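Local atomic coordinates of unsaturated glucuronyl hydrolase (PDB entry 2ZZR), a protein that hydrolyses unsaturated disaccharides of hyaluronan, chondroitin and heparin, releasing their 4,5-unsaturated uronic acid from either 1,3 or 1,4 linkages. Residues Glu48-Pro53 / Trp68-Trp73; Cys76-Tyr81 / Asn91-Asn96; Ile43-Glu48 / Tyr60-Asn65. All blocks are in the same frame, centred on the assembly; numbering follows the deposited sequence.

Interaction 1. Residues Glu48-Pro53 / Trp68-Trp73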
loop_
_atom_site.group_PDB
_atom_site.type_symbol
_atom_site.label_atom_id
_atom_site.label_comp_id
_atom_site.label_asym_id
_atom_site.label_seq_id
_atom_site.Cartn_x
_atom_site.Cartn_y
_atom_site.Cartn_z
ATOM N N GLU A 48 12.318 -9.556 18.770
ATOM C CA GLU A 48 11.696 -8.245 18.967
ATOM C C GLU A 48 12.137 -7.230 17.905
ATOM O O GLU A 48 11.731 -6.067 17.934
ATOM C CB GLU A 48 11.945 -7.724 20.388
ATOM C CG GLU A 48 11.055 -8.422 21.434
ATOM C CD GLU A 48 11.119 -7.806 22.825
ATOM O OE1 GLU A 48 11.314 -6.577 22.952
ATOM O OE2 GLU A 48 10.953 -8.563 23.807
ATOM N N GLU A 49 12.960 -7.686 16.965
ATOM C CA GLU A 49 13.431 -6.828 15.883
ATOM C C GLU A 49 12.596 -7.039 14.617
ATOM O O GLU A 49 11.517 -7.635 14.685
ATOM C CB GLU A 49 14.931 -7.026 15.653
ATOM C CG GLU A 49 15.765 -6.484 16.812
ATOM C CD GLU A 49 17.231 -6.313 16.473
ATOM O OE1 GLU A 49 17.885 -7.322 16.131
ATOM O OE2 GLU A 49 17.729 -5.163 16.564
ATOM N N TYR A 50 13.079 -6.539 13.478
ATOM C CA TYR A 50 12.240 -6.399 12.280
ATOM C C TYR A 50 12.928 -6.880 11.010
ATOM O O TYR A 50 14.158 -6.838 10.916
ATOM C CB TYR A 50 11.813 -4.927 12.109
ATOM C CG TYR A 50 11.034 -4.384 13.278
ATOM C CD1 TYR A 50 11.689 -3.912 14.420
ATOM C CD2 TYR A 50 9.637 -4.352 13.257
ATOM C CE1 TYR A 50 10.977 -3.429 15.509
ATOM C CE2 TYR A 50 8.915 -3.862 14.344
ATOM C CZ TYR A 50 9.594 -3.407 15.465
ATOM O OH TYR A 50 8.891 -2.925 16.544
ATOM N N PRO A 51 12.137 -7.338 10.018
ATOM C CA PRO A 51 12.713 -7.627 8.711
ATOM C C PRO A 51 13.209 -6.341 8.072
ATOM O O PRO A 51 12.638 -5.272 8.316
ATOM C CB PRO A 51 11.528 -8.172 7.903
ATOM C CG PRO A 51 10.309 -7.702 8.619
ATOM C CD PRO A 51 10.688 -7.613 10.063
ATOM N N THR A 52 14.272 -6.451 7.277
ATOM C CA THR A 52 14.678 -5.366 6.391
ATOM C C THR A 52 13.569 -5.162 5.347
ATOM O O THR A 52 12.738 -6.057 5.154
ATOM C CB THR A 52 16.014 -5.683 5.675
ATOM O OG1 THR A 52 15.971 -7.012 5.131
ATOM C CG2 THR A 52 17.175 -5.565 6.650
ATOM N N PRO A 53 13.527 -3.977 4.697
ATOM C CA PRO A 53 12.518 -3.717 3.661
ATOM C C PRO A 53 12.362 -4.856 2.658
ATOM O O PRO A 53 11.231 -5.262 2.368
ATOM C CB PRO A 53 13.046 -2.447 2.979
ATOM C CG PRO A 53 13.717 -1.717 4.094
ATOM C CD PRO A 53 14.384 -2.795 4.927
ATOM N N TRP A 68 11.107 2.779 7.005
ATOM C CA TRP A 68 9.727 3.156 6.674
ATOM C C TRP A 68 8.807 1.935 6.637
ATOM O O TRP A 68 7.592 2.075 6.474
ATOM C CB TRP A 68 9.655 3.907 5.330
ATOM C CG TRP A 68 9.931 3.075 4.093
ATOM C CD1 TRP A 68 11.156 2.797 3.548
ATOM C CD2 TRP A 68 8.964 2.437 3.245
ATOM N NE1 TRP A 68 11.012 2.025 2.422
ATOM C CE2 TRP A 68 9.678 1.787 2.211
ATOM C CE3 TRP A 68 7.562 2.347 3.262
ATOM C CZ2 TRP A 68 9.041 1.046 1.202
ATOM C CZ3 TRP A 68 6.923 1.615 2.254
ATOM C CH2 TRP A 68 7.667 0.975 1.236
ATOM N N THR A 69 9.403 0.758 6.817
ATOM C CA THR A 69 8.764 -0.525 6.513
ATOM C C THR A 69 8.424 -1.375 7.744
ATOM O O THR A 69 7.802 -2.434 7.608
ATOM C CB THR A 69 9.679 -1.379 5.626
ATOM O OG1 THR A 69 11.006 -1.393 6.177
ATOM C CG2 THR A 69 9.731 -0.832 4.207
ATOM N N ASN A 70 8.840 -0.930 8.927
ATOM C CA ASN A 70 8.701 -1.758 10.141
ATOM C C ASN A 70 7.262 -2.150 10.479
ATOM O O ASN A 70 7.021 -3.258 10.965
ATOM C CB ASN A 70 9.333 -1.078 11.347
ATOM C CG ASN A 70 10.808 -0.835 11.157
ATOM O OD1 ASN A 70 11.646 -1.643 11.577
ATOM N ND2 ASN A 70 11.135 0.266 10.503
ATOM N N GLY A 71 6.329 -1.243 10.209
ATOM C CA GLY A 71 4.901 -1.459 10.485
ATOM C C GLY A 71 4.278 -2.610 9.717
ATOM O O GLY A 71 3.305 -3.208 10.190
ATOM N N PHE A 72 4.827 -2.924 8.540
ATOM C CA PHE A 72 4.323 -4.022 7.712
ATOM C C PHE A 72 4.547 -5.382 8.366
ATOM O O PHE A 72 3.720 -6.282 8.225
ATOM C CB PHE A 72 4.932 -3.998 6.304
ATOM C CG PHE A 72 4.539 -2.793 5.496
ATOM C CD1 PHE A 72 3.202 -2.570 5.153
ATOM C CD2 PHE A 72 5.504 -1.879 5.074
ATOM C CE1 PHE A 72 2.831 -1.453 4.401
ATOM C CE2 PHE A 72 5.141 -0.757 4.327
ATOM C CZ PHE A 72 3.805 -0.545 3.990
ATOM N N TRP A 73 5.655 -5.519 9.093
ATOM C CA TRP A 73 5.913 -6.730 9.877
ATOM C C TRP A 73 4.825 -6.921 10.943
ATOM O O TRP A 73 4.173 -7.970 10.991
ATOM C CB TRP A 73 7.311 -6.679 10.513
ATOM C CG TRP A 73 7.532 -7.711 11.598
ATOM C CD1 TRP A 73 7.762 -7.469 12.923
ATOM C CD2 TRP A 73 7.529 -9.141 11.445
ATOM N NE1 TRP A 73 7.910 -8.656 13.605
ATOM C CE2 TRP A 73 7.771 -9.697 12.725
ATOM C CE3 TRP A 73 7.354 -10.005 10.352
ATOM C CZ2 TRP A 73 7.836 -11.081 12.944
ATOM C CZ3 TRP A 73 7.417 -11.389 10.568
ATOM C CH2 TRP A 73 7.660 -11.907 11.858
HETATM O O HOH W 1 9.310 -8.369 16.115
HETATM O O HOH W 2 11.440 -2.807 8.441
#

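Interaction 2. Residues Cys76-Tyr81 / Asn91-Asn96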
loop_
_atom_site.group_PDB
_atom_site.type_symbol
_atom_site.label_atom_id
_atom_site.label_comp_id
_atom_site.label_asym_id
_atom_site.label_seq_id
_atom_site.Cartn_x
_atom_site.Cartn_y
_atom_site.Cartn_z
ATOM N N CYS A 76 1.509 -7.930 9.499
ATOM C CA CYS A 76 1.423 -9.370 9.202
ATOM C C CYS A 76 1.016 -10.137 10.462
ATOM O O CYS A 76 0.155 -11.024 10.411
ATOM C CB CYS A 76 2.753 -9.928 8.673
ATOM S SG CYS A 76 3.197 -9.432 6.978
ATOM N N LEU A 77 1.634 -9.784 11.586
ATOM C CA LEU A 77 1.315 -10.422 12.869
ATOM C C LEU A 77 -0.143 -10.209 13.285
ATOM O O LEU A 77 -0.807 -11.161 13.717
ATOM C CB LEU A 77 2.259 -9.936 13.974
ATOM C CG LEU A 77 3.757 -10.140 13.722
ATOM C CD1 LEU A 77 4.567 -9.630 14.910
ATOM C CD2 LEU A 77 4.100 -11.584 13.384
ATOM N N TRP A 78 -0.639 -8.978 13.153
ATOM C CA TRP A 78 -2.030 -8.675 13.517
ATOM C C TRP A 78 -3.019 -9.386 12.598
ATOM O O TRP A 78 -4.051 -9.881 13.061
ATOM C CB TRP A 78 -2.320 -7.169 13.536
ATOM C CG TRP A 78 -1.739 -6.417 14.698
ATOM C CD1 TRP A 78 -0.956 -5.297 14.637
ATOM C CD2 TRP A 78 -1.892 -6.725 16.092
ATOM N NE1 TRP A 78 -0.620 -4.883 15.904
ATOM C CE2 TRP A 78 -1.173 -5.745 16.817
ATOM C CE3 TRP A 78 -2.557 -7.740 16.798
ATOM C CZ2 TRP A 78 -1.096 -5.751 18.216
ATOM C CZ3 TRP A 78 -2.485 -7.742 18.189
ATOM C CH2 TRP A 78 -1.767 -6.751 18.884
ATOM N N LEU A 79 -2.705 -9.450 11.304
ATOM C CA LEU A 79 -3.568 -10.167 10.366
ATOM C C LEU A 79 -3.656 -11.643 10.731
ATOM O O LEU A 79 -4.745 -12.221 10.741
ATOM C CB LEU A 79 -3.066 -10.017 8.938
ATOM C CG LEU A 79 -3.289 -8.628 8.348
ATOM C CD1 LEU A 79 -2.583 -8.570 7.013
ATOM C CD2 LEU A 79 -4.785 -8.320 8.188
ATOM N N ALA A 80 -2.502 -12.233 11.038
ATOM C CA ALA A 80 -2.429 -13.626 11.479
ATOM C C ALA A 80 -3.236 -13.818 12.764
ATOM O O ALA A 80 -3.959 -14.815 12.912
ATOM C CB ALA A 80 -0.969 -14.036 11.689
ATOM N N TYR A 81 -3.113 -12.857 13.678
ATOM C CA TYR A 81 -3.833 -12.876 14.951
ATOM C C TYR A 81 -5.350 -12.848 14.762
ATOM O O TYR A 81 -6.085 -13.522 15.487
ATOM C CB TYR A 81 -3.384 -11.718 15.848
ATOM C CG TYR A 81 -4.135 -11.635 17.158
ATOM C CD1 TYR A 81 -5.053 -10.612 17.396
ATOM C CD2 TYR A 81 -3.942 -12.594 18.156
ATOM C CE1 TYR A 81 -5.752 -10.539 18.599
ATOM C CE2 TYR A 81 -4.633 -12.530 19.355
ATOM C CZ TYR A 81 -5.535 -11.505 19.570
ATOM O OH TYR A 81 -6.222 -11.435 20.757
ATOM N N ASN A 91 1.077 -10.996 21.790
ATOM C CA ASN A 91 2.204 -10.675 22.655
ATOM C C ASN A 91 3.346 -9.994 21.911
ATOM O O ASN A 91 3.832 -8.948 22.347
ATOM C CB ASN A 91 2.708 -11.923 23.382
ATOM C CG ASN A 91 1.808 -12.328 24.530
ATOM O OD1 ASN A 91 0.963 -11.550 24.983
ATOM N ND2 ASN A 91 1.993 -13.552 25.018
ATOM N N ILE A 92 3.763 -10.574 20.790
ATOM C CA ILE A 92 4.876 -9.999 20.028
ATOM C C ILE A 92 4.458 -8.716 19.302
ATOM O O ILE A 92 5.199 -7.734 19.307
ATOM C CB ILE A 92 5.580 -11.028 19.087
ATOM C CG1 ILE A 92 6.807 -10.404 18.399
ATOM C CG2 ILE A 92 4.612 -11.634 18.070
ATOM C CD1 ILE A 92 7.872 -9.850 19.371
ATOM N N ALA A 93 3.259 -8.721 18.720
ATOM C CA ALA A 93 2.755 -7.546 18.003
ATOM C C ALA A 93 2.588 -6.343 18.933
ATOM O O ALA A 93 2.907 -5.208 18.561
ATOM C CB ALA A 93 1.449 -7.877 17.279
ATOM N N HIS A 94 2.114 -6.581 20.154
ATOM C CA HIS A 94 1.957 -5.487 21.104
ATOM C C HIS A 94 3.296 -4.945 21.606
ATOM O O HIS A 94 3.405 -3.758 21.928
ATOM C CB HIS A 94 1.061 -5.854 22.286
ATOM C CG HIS A 94 0.882 -4.728 23.252
ATOM N ND1 HIS A 94 0.161 -3.593 22.946
ATOM C CD2 HIS A 94 1.370 -4.538 24.501
ATOM C CE1 HIS A 94 0.195 -2.762 23.973
ATOM N NE2 HIS A 94 0.925 -3.311 24.927
ATOM N N LYS A 95 4.302 -5.814 21.683
ATOM C CA LYS A 95 5.662 -5.368 21.972
ATOM C C LYS A 95 6.176 -4.452 20.858
ATOM O O LYS A 95 6.813 -3.429 21.141
ATOM C CB LYS A 95 6.591 -6.557 22.200
ATOM C CG LYS A 95 6.451 -7.144 23.605
ATOM C CD LYS A 95 7.313 -8.370 23.783
ATOM C CE LYS A 95 6.960 -9.087 25.080
ATOM N NZ LYS A 95 7.553 -10.451 25.111
ATOM N N ASN A 96 5.877 -4.807 19.604
ATOM C CA ASN A 96 6.156 -3.915 18.467
ATOM C C ASN A 96 5.480 -2.561 18.668
ATOM O O ASN A 96 6.105 -1.516 18.508
ATOM C CB ASN A 96 5.690 -4.526 17.138
ATOM C CG ASN A 96 6.576 -5.652 16.647
ATOM O OD1 ASN A 96 7.561 -6.045 17.296
ATOM N ND2 ASN A 96 6.221 -6.197 15.491
#

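Interaction 3. Residues Ile43-Glu48 / Tyr60-Asn65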
loop_
_atom_site.group_PDB
_atom_site.type_symbol
_atom_site.label_atom_id
_atom_site.label_comp_id
_atom_site.label_asym_id
_atom_site.label_seq_id
_atom_site.Cartn_x
_atom_site.Cartn_y
_atom_site.Cartn_z
ATOM N N ILE A 43 8.895 -15.177 13.487
ATOM C CA ILE A 43 8.796 -14.575 14.823
ATOM C C ILE A 43 10.037 -14.943 15.656
ATOM O O ILE A 43 10.583 -14.116 16.396
ATOM C CB ILE A 43 7.481 -14.978 15.550
ATOM C CG1 ILE A 43 6.286 -14.260 14.910
ATOM C CG2 ILE A 43 7.545 -14.645 17.052
ATOM C CD1 ILE A 43 4.931 -14.648 15.494
ATOM N N ASP A 44 10.480 -16.185 15.507
ATOM C CA ASP A 44 11.679 -16.668 16.182
ATOM C C ASP A 44 12.964 -16.093 15.567
ATOM O O ASP A 44 13.924 -15.798 16.283
ATOM C CB ASP A 44 11.699 -18.198 16.172
ATOM C CG ASP A 44 10.531 -18.809 16.951
ATOM O OD1 ASP A 44 10.128 -18.258 17.999
ATOM O OD2 ASP A 44 10.024 -19.859 16.516
ATOM N N TYR A 45 12.963 -15.930 14.244
ATOM C CA TYR A 45 14.085 -15.346 13.505
ATOM C C TYR A 45 14.305 -13.866 13.842
ATOM O O TYR A 45 15.439 -13.445 14.097
ATOM C CB TYR A 45 13.878 -15.545 11.997
ATOM C CG TYR A 45 14.995 -15.022 11.109
ATOM C CD1 TYR A 45 14.793 -13.910 10.292
ATOM C CD2 TYR A 45 16.244 -15.643 11.076
ATOM C CE1 TYR A 45 15.802 -13.425 9.469
ATOM C CE2 TYR A 45 17.269 -15.162 10.249
ATOM C CZ TYR A 45 17.037 -14.049 9.453
ATOM O OH TYR A 45 18.034 -13.568 8.632
ATOM N N PHE A 46 13.225 -13.085 13.858
ATOM C CA PHE A 46 13.325 -11.649 14.125
ATOM C C PHE A 46 13.336 -11.284 15.603
ATOM O O PHE A 46 13.910 -10.265 15.979
ATOM C CB PHE A 46 12.225 -10.866 13.382
ATOM C CG PHE A 46 12.302 -10.995 11.887
ATOM C CD1 PHE A 46 13.455 -10.617 11.204
ATOM C CD2 PHE A 46 11.229 -11.501 11.159
ATOM C CE1 PHE A 46 13.540 -10.743 9.827
ATOM C CE2 PHE A 46 11.308 -11.633 9.774
ATOM C CZ PHE A 46 12.467 -11.254 9.108
ATOM N N GLY A 47 12.712 -12.115 16.437
ATOM C CA GLY A 47 12.540 -11.784 17.851
ATOM C C GLY A 47 11.746 -10.501 18.030
ATOM O O GLY A 47 10.640 -10.364 17.496
ATOM N N GLU A 48 12.318 -9.556 18.770
ATOM C CA GLU A 48 11.696 -8.245 18.967
ATOM C C GLU A 48 12.137 -7.230 17.905
ATOM O O GLU A 48 11.731 -6.067 17.934
ATOM C CB GLU A 48 11.945 -7.724 20.388
ATOM C CG GLU A 48 11.055 -8.422 21.434
ATOM C CD GLU A 48 11.119 -7.806 22.825
ATOM O OE1 GLU A 48 11.314 -6.577 22.952
ATOM O OE2 GLU A 48 10.953 -8.563 23.807
ATOM N N TYR A 60 15.381 -12.393 4.466
ATOM C CA TYR A 60 15.420 -11.100 5.145
ATOM C C TYR A 60 16.640 -11.019 6.046
ATOM O O TYR A 60 17.067 -12.024 6.608
ATOM C CB TYR A 60 14.191 -10.897 6.027
ATOM C CG TYR A 60 12.921 -10.532 5.300
ATOM C CD1 TYR A 60 12.780 -9.288 4.675
ATOM C CD2 TYR A 60 11.842 -11.418 5.264
ATOM C CE1 TYR A 60 11.600 -8.947 4.014
ATOM C CE2 TYR A 60 10.659 -11.086 4.605
ATOM C CZ TYR A 60 10.550 -9.854 3.984
ATOM O OH TYR A 60 9.384 -9.524 3.334
ATOM N N LYS A 61 17.195 -9.819 6.167
ATOM C CA LYS A 61 18.093 -9.510 7.265
ATOM C C LYS A 61 17.272 -8.938 8.418
ATOM O O LYS A 61 16.076 -8.655 8.265
ATOM C CB LYS A 61 19.208 -8.554 6.817
ATOM C CG LYS A 61 20.274 -9.244 5.974
ATOM C CD LYS A 61 21.260 -8.263 5.351
ATOM C CE LYS A 61 22.127 -8.980 4.336
ATOM N NZ LYS A 61 23.012 -8.038 3.598
ATOM N N VAL A 62 17.914 -8.785 9.571
ATOM C CA VAL A 62 17.253 -8.317 10.784
ATOM C C VAL A 62 17.710 -6.895 11.102
ATOM O O VAL A 62 18.910 -6.596 11.035
ATOM C CB VAL A 62 17.554 -9.254 11.981
ATOM C CG1 VAL A 62 16.780 -8.821 13.206
ATOM C CG2 VAL A 62 17.222 -10.700 11.627
ATOM N N MET A 63 16.757 -6.028 11.445
ATOM C CA MET A 63 17.052 -4.617 11.696
ATOM C C MET A 63 16.242 -4.033 12.851
ATOM O O MET A 63 15.268 -4.636 13.311
ATOM C CB MET A 63 16.815 -3.797 10.422
ATOM C CG MET A 63 15.338 -3.551 10.110
ATOM S SD MET A 63 15.117 -2.237 8.893
ATOM C CE MET A 63 15.750 -0.829 9.807
ATOM N N ASP A 64 16.634 -2.844 13.302
ATOM C CA ASP A 64 15.908 -2.154 14.359
ATOM C C ASP A 64 14.721 -1.365 13.794
ATOM O O ASP A 64 14.384 -1.503 12.611
ATOM C CB ASP A 64 16.844 -1.267 15.197
ATOM C CG ASP A 64 17.493 -0.142 14.390
ATOM O OD1 ASP A 64 17.172 0.046 13.196
ATOM O OD2 ASP A 64 18.337 0.574 14.972
ATOM N N ASN A 65 14.093 -0.555 14.643
ATOM C CA ASN A 65 12.883 0.175 14.272
ATOM C C ASN A 65 13.182 1.585 13.757
ATOM O O ASN A 65 12.840 2.580 14.402
ATOM C CB ASN A 65 11.892 0.213 15.447
ATOM C CG ASN A 65 10.466 0.508 15.003
ATOM O OD1 ASN A 65 10.210 0.768 13.826
ATOM N ND2 ASN A 65 9.528 0.464 15.949
#

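Interaction 1. Residues Glu48-Pro53 / Trp68-Trp73
A β-hairpin packed on the start of a helix in the α-barrel of glycoside hydrolase family 88 makes this contact: Y50 and P51 of the first hairpin strand and P53 at the corner after them lie on T69, N70 and W73, where the chain enters helix 70-84. W73 gives the largest share of the buried surface. Its CG stands anti to the backbone N (chi1 166°), which turns the indole toward Y50 and P51, and P51 CD lies above the indole plane, offset toward the rim, 3.5 Å from W73 CG. The Y50 ring meets the five-membered ring of W73 obliquely, with planes 83° apart and Y50 CD2 3.7 Å from W73 CD1. Over one face of Y50 comes N70 CB, a CH-pi contact 4.2 Å from the ring centroid. Further along, P53 CG packs on the T69 side chain, which lies about 8 Å from that of D114, the probable nucleophile. One water accepts from W73 NE1 at 2.9 Å and lies 2.7 Å from E49 O, to which it is hydrogen-bonded. Another is hydrogen-bonded to T69 OG1 at 2.7 Å and donates to P51 O, also at 2.7 Å.

Interaction 2. Residues Cys76-Tyr81 / Asn91-Asn96
W78 holds its CG anti to the carbonyl carbon, beside the backbone N (chi1 -74°), and this swings the indole across to the next helix, where the methyl of A93 sits on it. L77, one residue earlier, has the same first torsion and an extended chain beyond it, which carries CD1 toward I92 and N96. The A93 methyl is the hub of the contact: CB lies over the centre of the indole in a CH-pi contact, 3.5 Å from the centroid of the W78 six-membered ring and 16° off its normal. The closest approach, from A93 CB to W78 CE2, is 3.4 Å. A93 CB also meets L77 CB at 4.0 Å, which places the small residue against both. Further out, L77 CD1 touches I92 CG2 at 3.7 Å; the L77 side chain crosses that of N96 at about a right angle, L77 CD1 lying 3.9 Å from N96 ND2. That amide nitrogen is hydrogen-bonded to T74, and H94 ND1 to E126. The segments 76-81 and 91-96 run roughly antiparallel, their axes 9.3 Å apart at 146°, as successive helices of the α-barrel. Helix 115-130 packs on W78 through A125, E126 and I129, while helix 25-46 meets L77 through I43; L79 is turned to helix 376-390.

Interaction 3. Residues Ile43-Glu48 / Tyr60-Asn65
F46 and Y60 form the apolar centre, both buried, with F46 reaching from the last turn of helix 25-46 to the second strand of the hairpin. The CB of Y60 comes in at the edge of the phenyl ring, near its plane, with F46 CZ 3.5 Å from Y60 CB. The two rings meet obliquely, F46 and Y60 centroids 6.0 Å apart and planes at 66°. V62 extends this patch toward the surface through a single methyl: V62 CG2 touches F46 CD1 at 3.8 Å and Y45 CE1, also at 3.8 Å. Y45 in turn presents an edge to F46, its CD1 above one face of the phenyl ring and offset toward the rim, so the two helix residues and the valine pack as one cluster. Around the edge of the phenyl ring the surroundings become polar, with K61 O 3.6 Å from F46 CE1. The outer limit is a hydrogen bond: Y45 OH donates to Y60 O at 2.7 Å. With CG anti to the backbone N (chi1 -178°), the Y45 ring extends toward the strand and carries its hydroxyl to that carbonyl. At a C=O...donor angle of 158° the hydroxyl comes in nearly end-on to the carbonyl, tilted only slightly from its plane. On the helix side, G47 leaves helical geometry with positive phi just after F46, its N still bonded to I43 O at 2.9 Å. The contact thus joins the C-terminal end of helix 25-46 to strand 59-63. F46 also touches P51 of the partner strand 50-56 and meets W73 of helix 70-84 edge-to-face, while the hydroxyl of Y60 is hydrogen-bonded to D379 of helix 376-390.

Overall arrangement
From the N terminus, helix 25-46 ends in the first segment of interaction 3, which closes an eleven-residue loop through strand 50-56 and the hairpin turn to strand 59-63. The first segment of interaction 1 overlaps it at E48, which itself touches neither partner segment, and closes on the entry to helix 70-84, so the two contacts cross and clamp the hairpin between two helices. Backbone bonds between Y50 and M63 and between T52 and K61 join their strands. Interaction 2 follows in series, closing a nine-residue, mostly helical loop over the turn between helices 70-84 and 87-105. Helix 70-84 serves interactions 1 and 2, W73 touching N96; I43 touches L77 and I92, joining interaction 3 to interaction 2.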